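Local structure of chromosome-partitioning ATPase Soj (Thermus thermophilus, 1WCV) at residues V38-L43 with F80-A85; G150-L155 with A195-K200. The protein is an ATPase probably involved in chromosome partitioning that binds double-stranded DNA cooperatively in an ATP-dependent way, forming nucleoprotein filaments. One frame throughout, in Å; residues are numbered along the deposited sequence.

Contact 1: residues V38-L43 with F80-A85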
loop_
_atom_site.group_PDB
_atom_site.type_symbol
_atom_site.label_atom_id
_atom_site.label_comp_id
_atom_site.label_asym_id
_atom_site.label_seq_id
_atom_site.Cartn_x
_atom_site.Cartn_y
_atom_site.Cartn_z
ATOM N N VAL A 38 -11.855 -3.341 20.515
ATOM C CA VAL A 38 -11.905 -1.973 20.022
ATOM C C VAL A 38 -13.132 -1.163 20.399
ATOM O O VAL A 38 -14.260 -1.648 20.346
ATOM C CB VAL A 38 -11.789 -1.976 18.483
ATOM C CG1 VAL A 38 -11.910 -0.560 17.930
ATOM C CG2 VAL A 38 -10.474 -2.617 18.072
ATOM N N LEU A 39 -12.886 0.092 20.761
ATOM C CA LEU A 39 -13.947 1.021 21.102
ATOM C C LEU A 39 -13.915 2.168 20.090
ATOM O O LEU A 39 -12.874 2.782 19.877
ATOM C CB LEU A 39 -13.741 1.596 22.505
ATOM C CG LEU A 39 -14.716 2.715 22.876
ATOM C CD1 LEU A 39 -16.144 2.185 22.881
ATOM C CD2 LEU A 39 -14.348 3.272 24.237
ATOM N N LEU A 40 -15.044 2.418 19.442
ATOM C CA LEU A 40 -15.146 3.520 18.495
ATOM C C LEU A 40 -16.023 4.548 19.181
ATOM O O LEU A 40 -17.136 4.234 19.607
ATOM C CB LEU A 40 -15.811 3.086 17.189
ATOM C CG LEU A 40 -16.124 4.205 16.187
ATOM C CD1 LEU A 40 -14.833 4.888 15.750
ATOM C CD2 LEU A 40 -16.862 3.635 14.980
ATOM N N VAL A 41 -15.514 5.771 19.296
ATOM C CA VAL A 41 -16.255 6.851 19.928
ATOM C C VAL A 41 -16.635 7.901 18.898
ATOM O O VAL A 41 -15.766 8.478 18.238
ATOM C CB VAL A 41 -15.413 7.531 21.029
ATOM C CG1 VAL A 41 -16.237 8.598 21.723
ATOM C CG2 VAL A 41 -14.912 6.495 22.031
ATOM N N ASP A 42 -17.933 8.130 18.746
ATOM C CA ASP A 42 -18.427 9.134 17.815
ATOM C C ASP A 42 -18.426 10.459 18.573
ATOM O O ASP A 42 -19.208 10.642 19.509
ATOM C CB ASP A 42 -19.853 8.800 17.365
ATOM C CG ASP A 42 -20.313 9.657 16.194
ATOM O OD1 ASP A 42 -19.634 10.663 15.889
ATOM O OD2 ASP A 42 -21.354 9.334 15.579
ATOM N N LEU A 43 -17.542 11.372 18.185
ATOM C CA LEU A 43 -17.462 12.667 18.856
ATOM C C LEU A 43 -18.091 13.787 18.036
ATOM O O LEU A 43 -17.978 14.962 18.390
ATOM C CB LEU A 43 -16.000 13.016 19.160
ATOM C CG LEU A 43 -15.280 12.149 20.192
ATOM C CD1 LEU A 43 -13.818 12.565 20.292
ATOM C CD2 LEU A 43 -15.965 12.301 21.544
ATOM N N PHE A 80 -17.133 -4.966 17.543
ATOM C CA PHE A 80 -16.503 -3.979 18.416
ATOM C C PHE A 80 -17.542 -3.208 19.221
ATOM O O PHE A 80 -18.732 -3.504 19.149
ATOM C CB PHE A 80 -15.618 -3.001 17.623
ATOM C CG PHE A 80 -16.330 -2.275 16.513
ATOM C CD1 PHE A 80 -16.500 -2.870 15.268
ATOM C CD2 PHE A 80 -16.808 -0.979 16.705
ATOM C CE1 PHE A 80 -17.131 -2.192 14.229
ATOM C CE2 PHE A 80 -17.441 -0.288 15.673
ATOM C CZ PHE A 80 -17.604 -0.892 14.431
ATOM N N HIS A 81 -17.091 -2.233 20.001
ATOM C CA HIS A 81 -18.007 -1.437 20.809
ATOM C C HIS A 81 -18.045 0.018 20.364
ATOM O O HIS A 81 -17.009 0.613 20.081
ATOM C CB HIS A 81 -17.612 -1.508 22.287
ATOM C CG HIS A 81 -17.829 -2.853 22.911
ATOM N ND1 HIS A 81 -17.459 -3.137 24.209
ATOM C CD2 HIS A 81 -18.383 -3.987 22.421
ATOM C CE1 HIS A 81 -17.777 -4.389 24.489
ATOM N NE2 HIS A 81 -18.338 -4.927 23.421
ATOM N N LEU A 82 -19.249 0.577 20.305
ATOM C CA LEU A 82 -19.453 1.968 19.911
ATOM C C LEU A 82 -20.033 2.812 21.043
ATOM O O LEU A 82 -21.006 2.421 21.684
ATOM C CB LEU A 82 -20.412 2.054 18.723
ATOM C CG LEU A 82 -20.957 3.461 18.433
ATOM C CD1 LEU A 82 -19.919 4.278 17.650
ATOM C CD2 LEU A 82 -22.252 3.362 17.652
ATOM N N LEU A 83 -19.415 3.962 21.293
ATOM C CA LEU A 83 -19.912 4.898 22.296
ATOM C C LEU A 83 -20.551 5.935 21.375
ATOM O O LEU A 83 -19.879 6.827 20.866
ATOM C CB LEU A 83 -18.759 5.515 23.086
ATOM C CG LEU A 83 -19.104 5.987 24.502
ATOM C CD1 LEU A 83 -17.983 6.864 25.023
ATOM C CD2 LEU A 83 -20.415 6.758 24.500
ATOM N N PRO A 84 -21.860 5.802 21.127
ATOM C CA PRO A 84 -22.629 6.690 20.256
ATOM C C PRO A 84 -22.700 8.170 20.596
ATOM O O PRO A 84 -22.382 8.598 21.706
ATOM C CB PRO A 84 -24.008 6.039 20.247
ATOM C CG PRO A 84 -24.105 5.483 21.612
ATOM C CD PRO A 84 -22.755 4.846 21.805
ATOM N N ALA A 85 -23.121 8.940 19.599
ATOM C CA ALA A 85 -23.283 10.375 19.730
ATOM C C ALA A 85 -24.755 10.661 19.481
ATOM O O ALA A 85 -25.416 9.945 18.724
ATOM C CB ALA A 85 -22.421 11.102 18.703
#

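Contact 2: residues G150-L155 with A195-K200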
loop_
_atom_site.group_PDB
_atom_site.type_symbol
_atom_site.label_atom_id
_atom_site.label_comp_id
_atom_site.label_asym_id
_atom_site.label_seq_id
_atom_site.Cartn_x
_atom_site.Cartn_y
_atom_site.Cartn_z
ATOM N N GLY A 150 -4.829 21.593 3.276
ATOM C CA GLY A 150 -5.657 21.106 4.368
ATOM C C GLY A 150 -4.843 20.277 5.345
ATOM O O GLY A 150 -4.974 20.415 6.562
ATOM N N VAL A 151 -4.006 19.400 4.809
ATOM C CA VAL A 151 -3.168 18.571 5.658
ATOM C C VAL A 151 -2.136 19.437 6.372
ATOM O O VAL A 151 -1.913 19.277 7.567
ATOM C CB VAL A 151 -2.445 17.476 4.841
ATOM C CG1 VAL A 151 -1.377 16.806 5.693
ATOM C CG2 VAL A 151 -3.456 16.445 4.374
ATOM N N ALA A 152 -1.511 20.360 5.646
ATOM C CA ALA A 152 -0.505 21.225 6.257
ATOM C C ALA A 152 -1.093 21.947 7.468
ATOM O O ALA A 152 -0.441 22.076 8.507
ATOM C CB ALA A 152 0.008 22.239 5.231
ATOM N N GLY A 153 -2.327 22.413 7.329
ATOM C CA GLY A 153 -2.965 23.112 8.431
ATOM C C GLY A 153 -3.152 22.194 9.623
ATOM O O GLY A 153 -2.808 22.544 10.756
ATOM N N LEU A 154 -3.696 21.007 9.377
ATOM C CA LEU A 154 -3.915 20.074 10.470
ATOM C C LEU A 154 -2.610 19.664 11.158
ATOM O O LEU A 154 -2.565 19.528 12.386
ATOM C CB LEU A 154 -4.663 18.839 9.973
ATOM C CG LEU A 154 -5.089 17.859 11.073
ATOM C CD1 LEU A 154 -5.738 18.617 12.226
ATOM C CD2 LEU A 154 -6.049 16.838 10.502
ATOM N N LEU A 155 -1.545 19.472 10.385
ATOM C CA LEU A 155 -0.273 19.093 10.996
ATOM C C LEU A 155 0.268 20.208 11.883
ATOM O O LEU A 155 0.889 19.949 12.916
ATOM C CB LEU A 155 0.756 18.709 9.928
ATOM C CG LEU A 155 0.355 17.493 9.082
ATOM C CD1 LEU A 155 1.554 16.993 8.283
ATOM C CD2 LEU A 155 -0.164 16.382 9.999
ATOM N N ALA A 195 5.072 13.368 -2.375
ATOM C CA ALA A 195 6.250 14.192 -2.594
ATOM C C ALA A 195 6.387 15.214 -1.469
ATOM O O ALA A 195 7.485 15.481 -0.994
ATOM C CB ALA A 195 6.151 14.910 -3.941
ATOM N N HIS A 196 5.267 15.781 -1.034
ATOM C CA HIS A 196 5.307 16.789 0.018
ATOM C C HIS A 196 5.324 16.253 1.452
ATOM O O HIS A 196 5.990 16.823 2.315
ATOM C CB HIS A 196 4.132 17.761 -0.147
ATOM C CG HIS A 196 4.250 18.991 0.696
ATOM N ND1 HIS A 196 5.324 19.849 0.607
ATOM C CD2 HIS A 196 3.443 19.496 1.658
ATOM C CE1 HIS A 196 5.175 20.831 1.479
ATOM N NE2 HIS A 196 4.041 20.640 2.129
ATOM N N PHE A 197 4.611 15.157 1.714
ATOM C CA PHE A 197 4.564 14.609 3.069
ATOM C C PHE A 197 5.324 13.296 3.267
ATOM O O PHE A 197 5.453 12.800 4.387
ATOM C CB PHE A 197 3.101 14.467 3.498
ATOM C CG PHE A 197 2.377 15.784 3.573
ATOM C CD1 PHE A 197 2.730 16.724 4.535
ATOM C CD2 PHE A 197 1.383 16.108 2.656
ATOM C CE1 PHE A 197 2.112 17.966 4.583
ATOM C CE2 PHE A 197 0.753 17.357 2.696
ATOM C CZ PHE A 197 1.119 18.283 3.660
ATOM N N GLY A 198 5.837 12.748 2.173
ATOM C CA GLY A 198 6.618 11.526 2.236
ATOM C C GLY A 198 6.044 10.311 2.944
ATOM O O GLY A 198 4.908 9.914 2.702
ATOM N N GLU A 199 6.852 9.728 3.827
ATOM C CA GLU A 199 6.484 8.525 4.569
ATOM C C GLU A 199 5.251 8.682 5.447
ATOM O O GLU A 199 4.680 7.694 5.900
ATOM C CB GLU A 199 7.672 8.056 5.425
ATOM C CG GLU A 199 8.095 9.057 6.495
ATOM C CD GLU A 199 9.305 8.596 7.292
ATOM O OE1 GLU A 199 10.398 8.465 6.699
ATOM O OE2 GLU A 199 9.164 8.368 8.514
ATOM N N LYS A 200 4.849 9.922 5.696
ATOM C CA LYS A 200 3.676 10.166 6.518
ATOM C C LYS A 200 2.402 9.655 5.857
ATOM O O LYS A 200 1.414 9.381 6.532
ATOM C CB LYS A 200 3.543 11.660 6.813
ATOM C CG LYS A 200 4.695 12.218 7.635
ATOM C CD LYS A 200 4.509 13.689 7.930
ATOM C CE LYS A 200 4.599 14.524 6.671
ATOM N NZ LYS A 200 4.504 15.977 6.975
#

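Contact 1: residues V38-L43 with F80-A85
His81 O is gripped from strand 38-42 by two donors of unequal strength. Leu40 N bonds His81 O at 2.7 Å, nearly straight (168° at the hydrogen), while Leu39 CA lies 3.3 Å from His81 O in a weaker CA-H...O contact. Leu40 O repeats the pattern, taking the N-H of Leu83 and the CA-H of Leu82. With His81 N to Val38 O and Asp42 N to Leu83 O, four backbone bonds fix a parallel register, the last being the longest at 3.2 Å. The strand axes run 4.6 Å apart at 23°.

On one face Leu40 lies beside both Leu82 and Phe80. With chi1 at 56° the ring of Phe80 hangs between its own backbone N and carbonyl carbon, which sets CE2 4.0 Å from Leu40 CD2; helix 18-33 covers this side through Ala24, Ile25 and Ala28. The other face pairs Val41 CG2 with Leu83 CB at 4.1 Å, under Val61 of helix 61-65.

At the C-terminal end the carboxylate of Asp42 rests against the methyl of Ala85, CG to CB 3.6 Å. Thr50 OG1 holds OD2 and Asp44 N holds OD1, so rotation of the group is fixed from outside the pair, whereas the buried Asp42 O finds no polar partner. Asp42 lies about 6 Å, side chain to side chain, from Thr21, a magnesium ligand, and a strand ending in aspartate beside the P-loop is characteristic of the parallel core of ParA-type P-loop ATPases.

Contact 2: residues G150-L155 with A195-K200
Val151 presses one methyl onto the ring of Phe197, where helix 146-164, the connection of a beta-alpha-beta crossover between strands 136-142 and 170-177, meets the end of helix 185-197. No hydrogen bond joins the two segments, so packing alone carries the contact. Val151 CG1, anti to its own backbone nitrogen (chi1 169°), stands 3.8 Å from the centroid of the Phe197 ring and 20° off the ring normal, the geometry of a CH-pi contact. Val151 CG1 is displaced toward the rim, nearest to Phe197 CZ at 3.5 Å. His196 CD2 sits over the opposite face, so the ring is held between a methyl and an imidazole carbon.

The ring of Phe197 carries CZ across to helix 146-164, where Ala152 CB lies 4.4 Å from Phe197 CZ. Leu155 comes in obliquely, its CD1 3.9 Å from Phe197 CE1. Ile174 of strand 170-177 touches both Val151 and Phe197. With an alanine here in place of Phe197, Val151 CG1 would probably lose the ring it packs on and a gap would open between the two helices.

Lys200 stays extended until its chain bends at chi3 (-67°), and this turn lays NZ in the plane of the Phe197 ring, at its edge, where it meets Leu155 CD1 tip to tip at 3.4 Å.

How the contacts relate
Contact 1 closes before contact 2 opens along the chain, and the two lie on opposite sides of its centre, 27 Å apart between centres and about 13 Å between nearest atoms. They are joined through one mixed sheet. Contact 1 pairs two of its strands, 38-42 and 80-83, toward one end; contact 2 is a helix packing at the other end, resting on strands 136-142 and 170-177. Strands 114-118 and 8-11 come between, and the nucleotide-binding loop follows strand 8-11, so the nucleotide site lies between them in strand order. Asp42 lies near Thr21, a magnesium ligand; the side chain of Val151 is farther off, about 9 Å from that of Lys15, which binds ATP.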